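Side-chain contacts in zinc-binding protein TroA (PDB 1K0F), which binds zinc with high affinity and specificity in the periplasm and delivers it to the membrane permease of the ABC importer TroABC: residues 1-6 against 123-128; 13-18 against 115-120. One frame throughout, in Å; residues are numbered along the deposited sequence.

Contact 1 (1-6 against 123-128); sequences GKPLVV and KLLPGK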
loop_
_atom_site.group_PDB
_atom_site.type_symbol
_atom_site.label_atom_id
_atom_site.label_comp_id
_atom_site.label_asym_id
_atom_site.label_seq_id
_atom_site.Cartn_x
_atom_site.Cartn_y
_atom_site.Cartn_z
ATOM N N GLY A 1 -18.148 19.543 18.424
ATOM C CA GLY A 1 -16.784 18.983 18.295
ATOM C C GLY A 1 -16.474 18.568 16.871
ATOM O O GLY A 1 -17.387 18.352 16.070
ATOM N N LYS A 2 -15.187 18.453 16.559
ATOM C CA LYS A 2 -14.740 18.068 15.225
ATOM C C LYS A 2 -15.278 16.693 14.812
ATOM O O LYS A 2 -15.389 15.789 15.646
ATOM C CB LYS A 2 -13.207 18.063 15.167
ATOM C CG LYS A 2 -12.531 19.095 16.065
ATOM C CD LYS A 2 -11.006 19.075 15.912
ATOM C CE LYS A 2 -10.365 17.882 16.626
ATOM N NZ LYS A 2 -9.890 18.214 18.006
ATOM N N PRO A 3 -15.612 16.526 13.511
ATOM C CA PRO A 3 -16.143 15.302 12.889
ATOM C C PRO A 3 -15.204 14.097 12.899
ATOM O O PRO A 3 -13.984 14.235 12.780
ATOM C CB PRO A 3 -16.470 15.735 11.466
ATOM C CG PRO A 3 -15.534 16.855 11.222
ATOM C CD PRO A 3 -15.479 17.601 12.514
ATOM N N LEU A 4 -15.792 12.911 13.025
ATOM C CA LEU A 4 -15.036 11.677 13.074
ATOM C C LEU A 4 -14.789 11.075 11.709
ATOM O O LEU A 4 -15.723 10.655 11.035
ATOM C CB LEU A 4 -15.772 10.648 13.926
ATOM C CG LEU A 4 -15.048 9.310 14.022
ATOM C CD1 LEU A 4 -13.668 9.538 14.613
ATOM C CD2 LEU A 4 -15.849 8.341 14.876
ATOM N N VAL A 5 -13.528 11.041 11.297
ATOM C CA VAL A 5 -13.172 10.444 10.021
ATOM C C VAL A 5 -12.610 9.086 10.388
ATOM O O VAL A 5 -11.869 8.966 11.362
ATOM C CB VAL A 5 -12.069 11.240 9.288
ATOM C CG1 VAL A 5 -11.546 10.439 8.090
ATOM C CG2 VAL A 5 -12.614 12.590 8.843
ATOM N N VAL A 6 -12.964 8.054 9.638
ATOM C CA VAL A 6 -12.444 6.729 9.941
ATOM C C VAL A 6 -11.937 6.098 8.675
ATOM O O VAL A 6 -12.670 5.967 7.700
ATOM C CB VAL A 6 -13.512 5.806 10.562
ATOM C CG1 VAL A 6 -13.008 4.359 10.562
ATOM C CG2 VAL A 6 -13.824 6.253 11.996
ATOM N N LYS A 123 -16.143 17.808 1.585
ATOM C CA LYS A 123 -17.566 17.480 1.591
ATOM C C LYS A 123 -18.018 17.338 3.036
ATOM O O LYS A 123 -19.114 17.747 3.390
ATOM C CB LYS A 123 -17.813 16.160 0.851
ATOM C CG LYS A 123 -18.198 16.291 -0.618
ATOM C CD LYS A 123 -17.668 17.565 -1.258
ATOM C CE LYS A 123 -17.681 17.455 -2.769
ATOM N NZ LYS A 123 -18.098 18.723 -3.420
ATOM N N LEU A 124 -17.157 16.758 3.863
ATOM C CA LEU A 124 -17.457 16.570 5.274
ATOM C C LEU A 124 -17.455 17.926 6.000
ATOM O O LEU A 124 -18.372 18.231 6.762
ATOM C CB LEU A 124 -16.425 15.619 5.888
ATOM C CG LEU A 124 -16.547 15.250 7.364
ATOM C CD1 LEU A 124 -17.798 14.420 7.592
ATOM C CD2 LEU A 124 -15.295 14.478 7.784
ATOM N N LEU A 125 -16.429 18.736 5.748
ATOM C CA LEU A 125 -16.314 20.052 6.375
ATOM C C LEU A 125 -16.136 21.132 5.329
ATOM O O LEU A 125 -15.029 21.600 5.088
ATOM C CB LEU A 125 -15.134 20.083 7.335
ATOM C CG LEU A 125 -15.135 18.899 8.301
ATOM C CD1 LEU A 125 -13.949 19.026 9.261
ATOM C CD2 LEU A 125 -16.463 18.843 9.067
ATOM N N PRO A 126 -17.244 21.551 4.710
ATOM C CA PRO A 126 -17.313 22.577 3.666
ATOM C C PRO A 126 -16.590 23.855 4.054
ATOM O O PRO A 126 -15.864 24.437 3.257
ATOM C CB PRO A 126 -18.817 22.810 3.483
ATOM C CG PRO A 126 -19.453 22.240 4.722
ATOM C CD PRO A 126 -18.586 21.063 5.058
ATOM N N GLY A 127 -16.799 24.282 5.292
ATOM C CA GLY A 127 -16.171 25.492 5.772
ATOM C C GLY A 127 -14.665 25.369 5.847
ATOM O O GLY A 127 -13.970 26.374 5.959
ATOM N N LYS A 128 -14.154 24.144 5.779
ATOM C CA LYS A 128 -12.713 23.925 5.856
ATOM C C LYS A 128 -12.051 23.742 4.493
ATOM O O LYS A 128 -10.905 23.295 4.419
ATOM C CB LYS A 128 -12.415 22.704 6.739
ATOM C CG LYS A 128 -11.399 22.961 7.843
ATOM C CD LYS A 128 -11.610 24.321 8.488
ATOM C CE LYS A 128 -11.437 24.274 9.998
ATOM N NZ LYS A 128 -12.438 25.149 10.689
#
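P3, just before strand 4-7, and V5 within this inner strand of a four-stranded parallel sheet pack against L124, the last residue of helix 107-124, and L125 just after it. The contact is wholly apolar and buries 172 Å² counted over both sides. Its firm part lies on the strand side. There V5 and L124 meet obliquely by one methyl each, CG2 of V5 standing 3.4 Å from CD2 of L124. The same L124 methyl also lies 4.1 Å from CB of P3, so it fills the angle between these two residues. CG of L124 is anti to the backbone N (chi1 -179°), which carries its branches toward P3 and V5, and D53 and L54 also touch this leucine. On the backbone side, P3 and V5 both hydrogen-bond to H25, which ties this edge of the contact to the next strand.

The outer part is more open. L125 is the first residue to leave helical geometry, and its isobutyl group points at the P3 ring while both residues remain partly exposed. The modelled approach of CG of P3 to CD2 of L125 is shorter than two carbons allow, so the exact fit is doubtful. Beyond it the chain turns through P126 and G127, both exposed. That turn is closed by a backbone bond from K128 N to L125 O at 2.8 Å.

Contact 2 (13-18 against 115-120); sequences ADAVKN and KAVYES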
loop_
_atom_site.group_PDB
_atom_site.type_symbol
_atom_site.label_atom_id
_atom_site.label_comp_id
_atom_site.label_asym_id
_atom_site.label_seq_id
_atom_site.Cartn_x
_atom_site.Cartn_y
_atom_site.Cartn_z
ATOM N N ALA A 13 -5.177 7.363 5.953
ATOM C CA ALA A 13 -5.062 8.094 7.209
ATOM C C ALA A 13 -3.983 9.152 7.070
ATOM O O ALA A 13 -4.107 10.257 7.607
ATOM C CB ALA A 13 -4.714 7.139 8.351
ATOM N N ASP A 14 -2.918 8.818 6.347
ATOM C CA ASP A 14 -1.854 9.776 6.170
ATOM C C ASP A 14 -2.363 10.953 5.366
ATOM O O ASP A 14 -2.149 12.104 5.735
ATOM C CB ASP A 14 -0.664 9.163 5.461
ATOM C CG ASP A 14 0.507 10.107 5.407
ATOM O OD1 ASP A 14 1.127 10.339 6.470
ATOM O OD2 ASP A 14 0.798 10.636 4.313
ATOM N N ALA A 15 -3.047 10.661 4.269
ATOM C CA ALA A 15 -3.575 11.722 3.433
ATOM C C ALA A 15 -4.524 12.591 4.248
ATOM O O ALA A 15 -4.563 13.807 4.087
ATOM C CB ALA A 15 -4.286 11.130 2.253
ATOM N N VAL A 16 -5.285 11.963 5.135
ATOM C CA VAL A 16 -6.223 12.689 5.975
ATOM C C VAL A 16 -5.442 13.629 6.898
ATOM O O VAL A 16 -5.661 14.834 6.893
ATOM C CB VAL A 16 -7.071 11.707 6.822
ATOM C CG1 VAL A 16 -7.771 12.443 7.952
ATOM C CG2 VAL A 16 -8.092 11.015 5.944
ATOM N N LYS A 17 -4.530 13.057 7.681
ATOM C CA LYS A 17 -3.701 13.810 8.615
ATOM C C LYS A 17 -3.131 15.091 8.010
ATOM O O LYS A 17 -3.263 16.182 8.570
ATOM C CB LYS A 17 -2.544 12.932 9.096
ATOM C CG LYS A 17 -2.982 11.778 9.973
ATOM C CD LYS A 17 -1.902 11.374 10.941
ATOM C CE LYS A 17 -1.310 10.031 10.557
ATOM N NZ LYS A 17 -1.537 9.016 11.618
ATOM N N ASN A 18 -2.497 14.941 6.857
ATOM C CA ASN A 18 -1.877 16.059 6.170
ATOM C C ASN A 18 -2.884 17.107 5.737
ATOM O O ASN A 18 -2.612 18.302 5.844
ATOM C CB ASN A 18 -1.104 15.550 4.963
ATOM C CG ASN A 18 0.128 14.767 5.350
ATOM O OD1 ASN A 18 1.114 15.335 5.806
ATOM N ND2 ASN A 18 0.075 13.455 5.185
ATOM N N LYS A 115 -6.694 12.769 -3.830
ATOM C CA LYS A 115 -7.645 13.782 -4.297
ATOM C C LYS A 115 -9.004 13.456 -3.696
ATOM O O LYS A 115 -9.717 14.334 -3.209
ATOM C CB LYS A 115 -7.737 13.776 -5.833
ATOM C CG LYS A 115 -8.431 15.003 -6.432
ATOM C CD LYS A 115 -9.427 14.632 -7.525
ATOM C CE LYS A 115 -9.318 15.569 -8.711
ATOM N NZ LYS A 115 -9.027 14.797 -9.954
ATOM N N ALA A 116 -9.335 12.167 -3.736
ATOM C CA ALA A 116 -10.583 11.644 -3.197
ATOM C C ALA A 116 -10.667 11.956 -1.703
ATOM O O ALA A 116 -11.684 12.440 -1.216
ATOM C CB ALA A 116 -10.649 10.135 -3.428
ATOM N N VAL A 117 -9.593 11.670 -0.982
ATOM C CA VAL A 117 -9.548 11.938 0.451
ATOM C C VAL A 117 -9.810 13.422 0.715
ATOM O O VAL A 117 -10.681 13.787 1.507
ATOM C CB VAL A 117 -8.180 11.582 1.025
ATOM C CG1 VAL A 117 -8.143 11.922 2.491
ATOM C CG2 VAL A 117 -7.895 10.109 0.813
ATOM N N TYR A 118 -9.040 14.262 0.032
ATOM C CA TYR A 118 -9.161 15.702 0.164
ATOM C C TYR A 118 -10.581 16.161 -0.090
ATOM O O TYR A 118 -11.166 16.869 0.724
ATOM C CB TYR A 118 -8.224 16.390 -0.823
ATOM C CG TYR A 118 -8.687 17.762 -1.282
ATOM C CD1 TYR A 118 -8.643 18.844 -0.422
ATOM C CD2 TYR A 118 -9.122 17.967 -2.580
ATOM C CE1 TYR A 118 -9.019 20.114 -0.843
ATOM C CE2 TYR A 118 -9.502 19.232 -3.026
ATOM C CZ TYR A 118 -9.443 20.304 -2.151
ATOM O OH TYR A 118 -9.789 21.551 -2.583
ATOM N N GLU A 119 -11.134 15.759 -1.227
ATOM C CA GLU A 119 -12.490 16.151 -1.600
ATOM C C GLU A 119 -13.567 15.578 -0.676
ATOM O O GLU A 119 -14.666 16.124 -0.585
ATOM C CB GLU A 119 -12.781 15.737 -3.046
ATOM C CG GLU A 119 -12.255 16.722 -4.078
ATOM C CD GLU A 119 -12.468 16.250 -5.496
ATOM O OE1 GLU A 119 -12.136 17.012 -6.427
ATOM O OE2 GLU A 119 -12.967 15.120 -5.675
ATOM N N SER A 120 -13.263 14.470 -0.009
ATOM C CA SER A 120 -14.214 13.856 0.912
ATOM C C SER A 120 -14.234 14.716 2.172
ATOM O O SER A 120 -15.293 15.032 2.728
ATOM C CB SER A 120 -13.762 12.440 1.271
ATOM O OG SER A 120 -14.372 11.485 0.430
#
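D14 O is gripped twice by N18: the backbone N of N18 donates the regular helical bond at 3.1 Å, and the side-chain ND2 of N18 adds a second at 2.7 Å. The second bond is weak because it is bent, with an N-H...O angle of 129°. OD2 of D14 is hydrogen-bonded to Y139 OH. These bonds belong to helix 10-20 and its surroundings; the contact with helix 107-124 itself is apolar, and it buries 109 Å² counted over both sides.

V117 is the centre of that packing. With its CG1 anti to the backbone N (chi1 178°), its two methyls form a fork directed at helix 10-20, and both branches are used. CB of A15 comes up to the fork, 3.9 Å from CG1 of V117 and almost as near to CG2. V16, the next residue along, adds a methyl: its CG2, anti to the carbonyl carbon, lies 3.6 Å from CG1 of V117, with the two valine side chains crossing at about a right angle. The backbones come close here, since CA of V16 and CA of V117 are 6.5 Å apart.

One turn on, S120 OG makes a weak bond back to A116 O, within its own helix. All three touching residues are buried. V16 and V117 both rest on L56 of strand 54-57, and V16 also reaches V5 and T7 of strand 4-7. A15 extends the layer to Y139 of the long helix 129-156, so the two short helix segments lie between that helix and the parallel sheet.

Both contacts use helix 107-124: contact 2 engages it at 115-120 and contact 1 at its C-terminal end. The other partners, strand 4-7 and helix 10-20, are successive elements of a beta-alpha-beta unit completed by strand 25-28. The contact centres lie about 11 Å apart, and V5 joins them. Its CG2 serves contact 1, whereas its CG1 packs 4.1 Å from CG2 of V16 in contact 2. Contact 2 is the more central, about 15 Å from the chain centre against about 25 Å for contact 1. Both lie away from the zinc-binding residues H37, H102, H168 and D248, empty in this zinc-free structure, and constitute structural packing.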